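N-acetyltransferase (PDB 4M85) probably transfers an acetyl group from acetyl-coenzyme A to an amine substrate, as other GNAT-fold acetyltransferases do. Local coordinates at residues D111-I116 / H144-L149. Residues are numbered along the deposited sequence; the frame is centred on the assembly and turned at random.
Sequences DDEYYI and HVKWSL
S148 OG donates a hydrogen bond to E113 OE1 at 2.6 Å. It meets the carboxylate from above its plane, 66° out. The hydroxyl also lies at the edge of the Y115 ring. K146 crosses the D112 and E113 side chains at a slant. It leaves with CG anti to the backbone N (chi1 174°), then bends at its three outer torsions. This brings K146 NZ to D112 OD2 at 3.0 Å in a salt bridge whose hydrogen bond is weak. A long salt bridge, 3.7 Å, joins K146 NZ to E113 OE2. One lysine thus links two carboxylates. On the face of Y114 and I116, the Y114 CB sits over one face of the W147 six-membered ring in a CH-pi contact, and the two aromatic planes are inclined at 63°. I116 CG1 packs 3.9 Å from W147 CE3. The backbones pair in parallel: Y114 N to K146 O (2.7 Å), S148 N to Y114 O (3.1 Å) and I116 N to S148 O (2.8 Å).

Bonds to H182 NE2 and K110 N hold the E113 carboxylate, while W147 NE1 bonds N142 O and Y115 OH bonds E108 OE1 and N150 ND2. Strands 114-121 and 147-152 are the parallel strands of a beta-alpha-beta unit of the GNAT fold, joined through helix 130-140, which covers I116 and W147. Strand 68-77 lies antiparallel beside 114-121, and strand 178-184 antiparallel beside 147-152.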
ATOM      1  N   ASP A 111       7.184   2.763  15.437  1.00 31.45           N
ATOM      2  CA  ASP A 111       7.743   1.455  15.722  1.00 31.19           C
ATOM      3  C   ASP A 111       6.803   0.530  16.475  1.00 30.16           C
ATOM      4  O   ASP A 111       6.962  -0.689  16.394  1.00 31.69           O
ATOM      5  CB  ASP A 111       9.053   1.602  16.499  1.00 34.56           C
ATOM      6  CG  ASP A 111      10.095   2.426  15.748  1.00 33.83           C
ATOM      7  OD1 ASP A 111      10.123   2.394  14.501  1.00 34.26           O
ATOM      8  OD2 ASP A 111      10.886   3.112  16.408  1.00 36.03           O
ATOM      9  N   ASP A 112       5.826   1.073  17.196  1.00 28.51           N
ATOM     10  CA  ASP A 112       4.863   0.213  17.914  1.00 28.96           C
ATOM     11  C   ASP A 112       3.587  -0.078  17.130  1.00 26.23           C
ATOM     12  O   ASP A 112       2.586  -0.509  17.725  1.00 25.44           O
ATOM     13  CB  ASP A 112       4.492   0.816  19.281  1.00 31.30           C
ATOM     14  CG  ASP A 112       3.744   2.140  19.169  1.00 33.77           C
ATOM     15  OD1 ASP A 112       3.996   2.913  18.217  1.00 33.65           O
ATOM     16  OD2 ASP A 112       2.924   2.425  20.070  1.00 37.18           O
ATOM     17  N   GLU A 113       3.629   0.119  15.809  1.00 24.18           N
ATOM     18  CA  GLU A 113       2.448  -0.016  14.938  1.00 23.63           C
ATOM     19  C   GLU A 113       2.596  -1.090  13.875  1.00 22.92           C
ATOM     20  O   GLU A 113       3.678  -1.311  13.348  1.00 21.14           O
ATOM     21  CB  GLU A 113       2.152   1.312  14.198  1.00 23.70           C
ATOM     22  CG  GLU A 113       1.850   2.502  15.096  1.00 23.61           C
ATOM     23  CD  GLU A 113       1.818   3.834  14.390  1.00 22.56           C
ATOM     24  OE1 GLU A 113       2.229   3.964  13.205  1.00 20.55           O
ATOM     25  OE2 GLU A 113       1.394   4.789  15.063  1.00 23.83           O
ATOM     26  N   TYR A 114       1.481  -1.753  13.561  1.00 23.46           N
ATOM     27  CA  TYR A 114       1.364  -2.509  12.331  1.00 24.64           C
ATOM     28  C   TYR A 114       0.715  -1.581  11.293  1.00 22.77           C
ATOM     29  O   TYR A 114      -0.507  -1.329  11.326  1.00 20.73           O
ATOM     30  CB  TYR A 114       0.591  -3.795  12.564  1.00 26.08           C
ATOM     31  CG  TYR A 114       1.100  -4.910  11.715  1.00 30.77           C
ATOM     32  CD1 TYR A 114       2.070  -5.796  12.187  1.00 32.80           C
ATOM     33  CD2 TYR A 114       0.635  -5.066  10.398  1.00 33.43           C
ATOM     34  CE1 TYR A 114       2.558  -6.815  11.369  1.00 34.75           C
ATOM     35  CE2 TYR A 114       1.098  -6.087   9.577  1.00 35.75           C
ATOM     36  CZ  TYR A 114       2.052  -6.959  10.060  1.00 37.98           C
ATOM     37  OH  TYR A 114       2.486  -7.948   9.204  1.00 42.92           O
ATOM     38  N   TYR A 115       1.566  -1.044  10.415  1.00 21.69           N
ATOM     39  CA  TYR A 115       1.211   0.038   9.488  1.00 21.12           C
ATOM     40  C   TYR A 115       0.522  -0.478   8.248  1.00 20.73           C
ATOM     41  O   TYR A 115       1.030  -1.362   7.557  1.00 19.78           O
ATOM     42  CB  TYR A 115       2.470   0.823   9.054  1.00 21.27           C
ATOM     43  CG  TYR A 115       2.235   1.968   8.088  1.00 21.50           C
ATOM     44  CD1 TYR A 115       1.323   2.987   8.384  1.00 21.50           C
ATOM     45  CD2 TYR A 115       2.963   2.068   6.895  1.00 21.49           C
ATOM     46  CE1 TYR A 115       1.131   4.053   7.524  1.00 21.49           C
ATOM     47  CE2 TYR A 115       2.779   3.128   6.038  1.00 20.62           C
ATOM     48  CZ  TYR A 115       1.853   4.100   6.357  1.00 20.99           C
ATOM     49  OH  TYR A 115       1.656   5.138   5.525  1.00 21.06           O
ATOM     50  N   ILE A 116      -0.632   0.111   7.956  1.00 20.53           N
ATOM     51  CA  ILE A 116      -1.355  -0.161   6.742  1.00 20.74           C
ATOM     52  C   ILE A 116      -0.983   0.969   5.785  1.00 20.91           C
ATOM     53  O   ILE A 116      -1.463   2.086   5.912  1.00 20.96           O
ATOM     54  CB  ILE A 116      -2.868  -0.163   6.987  1.00 20.76           C
ATOM     55  CG1 ILE A 116      -3.242  -1.217   8.041  1.00 20.01           C
ATOM     56  CG2 ILE A 116      -3.588  -0.477   5.693  1.00 21.27           C
ATOM     57  CD1 ILE A 116      -4.640  -1.090   8.584  1.00 20.01           C
ATOM     58  N   HIS A 144      -4.239  -8.256  18.658  1.00 24.77           N
ATOM     59  CA  HIS A 144      -3.212  -8.064  19.669  1.00 27.47           C
ATOM     60  C   HIS A 144      -2.255  -6.967  19.296  1.00 27.10           C
ATOM     61  O   HIS A 144      -1.295  -6.758  20.018  1.00 28.06           O
ATOM     62  CB  HIS A 144      -2.393  -9.356  19.876  1.00 28.88           C
ATOM     63  CG  HIS A 144      -3.160 -10.425  20.566  1.00 29.88           C
ATOM     64  ND1 HIS A 144      -4.226 -11.064  19.974  1.00 31.44           N
ATOM     65  CD2 HIS A 144      -3.057 -10.934  21.817  1.00 31.26           C
ATOM     66  CE1 HIS A 144      -4.738 -11.939  20.825  1.00 32.17           C
ATOM     67  NE2 HIS A 144      -4.052 -11.873  21.953  1.00 32.52           N
ATOM     68  N   VAL A 145      -2.509  -6.256  18.193  1.00 27.25           N
ATOM     69  CA  VAL A 145      -1.598  -5.194  17.737  1.00 26.70           C
ATOM     70  C   VAL A 145      -2.298  -3.852  17.588  1.00 25.92           C
ATOM     71  O   VAL A 145      -3.530  -3.771  17.526  1.00 27.62           O
ATOM     72  CB  VAL A 145      -0.863  -5.538  16.412  1.00 27.97           C
ATOM     73  CG1 VAL A 145       0.047  -6.746  16.582  1.00 28.68           C
ATOM     74  CG2 VAL A 145      -1.839  -5.789  15.266  1.00 28.43           C
ATOM     75  N   LYS A 146      -1.489  -2.804  17.533  1.00 25.06           N
ATOM     76  CA  LYS A 146      -1.957  -1.470  17.184  1.00 26.89           C
ATOM     77  C   LYS A 146      -1.739  -1.255  15.699  1.00 26.05           C
ATOM     78  O   LYS A 146      -0.598  -1.233  15.230  1.00 26.98           O
ATOM     79  CB  LYS A 146      -1.207  -0.400  17.984  1.00 28.70           C
ATOM     80  CG  LYS A 146      -1.556   1.025  17.567  1.00 30.35           C
ATOM     81  CD  LYS A 146      -1.546   2.006  18.740  1.00 32.32           C
ATOM     82  CE  LYS A 146      -0.152   2.329  19.257  1.00 34.72           C
ATOM     83  NZ  LYS A 146       0.702   2.883  18.183  1.00 38.12           N
ATOM     84  N   TRP A 147      -2.842  -1.108  14.964  1.00 22.53           N
ATOM     85  CA  TRP A 147      -2.788  -0.813  13.547  1.00 20.43           C
ATOM     86  C   TRP A 147      -2.766   0.686  13.337  1.00 19.59           C
ATOM     87  O   TRP A 147      -3.372   1.461  14.098  1.00 20.69           O
ATOM     88  CB  TRP A 147      -3.970  -1.448  12.822  1.00 19.90           C
ATOM     89  CG  TRP A 147      -4.068  -2.925  12.978  1.00 18.50           C
ATOM     90  CD1 TRP A 147      -4.681  -3.586  13.976  1.00 18.28           C
ATOM     91  CD2 TRP A 147      -3.577  -3.928  12.080  1.00 18.94           C
ATOM     92  NE1 TRP A 147      -4.587  -4.927  13.796  1.00 17.52           N
ATOM     93  CE2 TRP A 147      -3.922  -5.173  12.630  1.00 18.16           C
ATOM     94  CE3 TRP A 147      -2.886  -3.893  10.869  1.00 18.51           C
ATOM     95  CZ2 TRP A 147      -3.593  -6.373  12.025  1.00 18.36           C
ATOM     96  CZ3 TRP A 147      -2.553  -5.084  10.268  1.00 19.80           C
ATOM     97  CH2 TRP A 147      -2.897  -6.318  10.855  1.00 19.09           C
ATOM     98  N   SER A 148      -2.029   1.119  12.334  1.00 19.07           N
ATOM     99  CA  SER A 148      -2.024   2.527  11.957  1.00 18.73           C
ATOM    100  C   SER A 148      -2.177   2.746  10.451  1.00 19.19           C
ATOM    101  O   SER A 148      -1.939   1.848   9.651  1.00 19.07           O
ATOM    102  CB  SER A 148      -0.748   3.213  12.455  1.00 18.19           C
ATOM    103  OG  SER A 148       0.385   2.815  11.723  1.00 18.49           O
ATOM    104  N   LEU A 149      -2.588   3.960  10.088  1.00 19.71           N
ATOM    105  CA  LEU A 149      -2.636   4.377   8.702  1.00 19.30           C
ATOM    106  C   LEU A 149      -2.585   5.882   8.587  1.00 19.25           C
ATOM    107  O   LEU A 149      -2.756   6.602   9.580  1.00 18.14           O
ATOM    108  CB  LEU A 149      -3.844   3.802   7.964  1.00 19.54           C
ATOM    109  CG  LEU A 149      -5.262   4.166   8.349  1.00 20.80           C
ATOM    110  CD1 LEU A 149      -5.610   5.593   7.926  1.00 21.23           C
ATOM    111  CD2 LEU A 149      -6.240   3.170   7.719  1.00 21.62           C
TER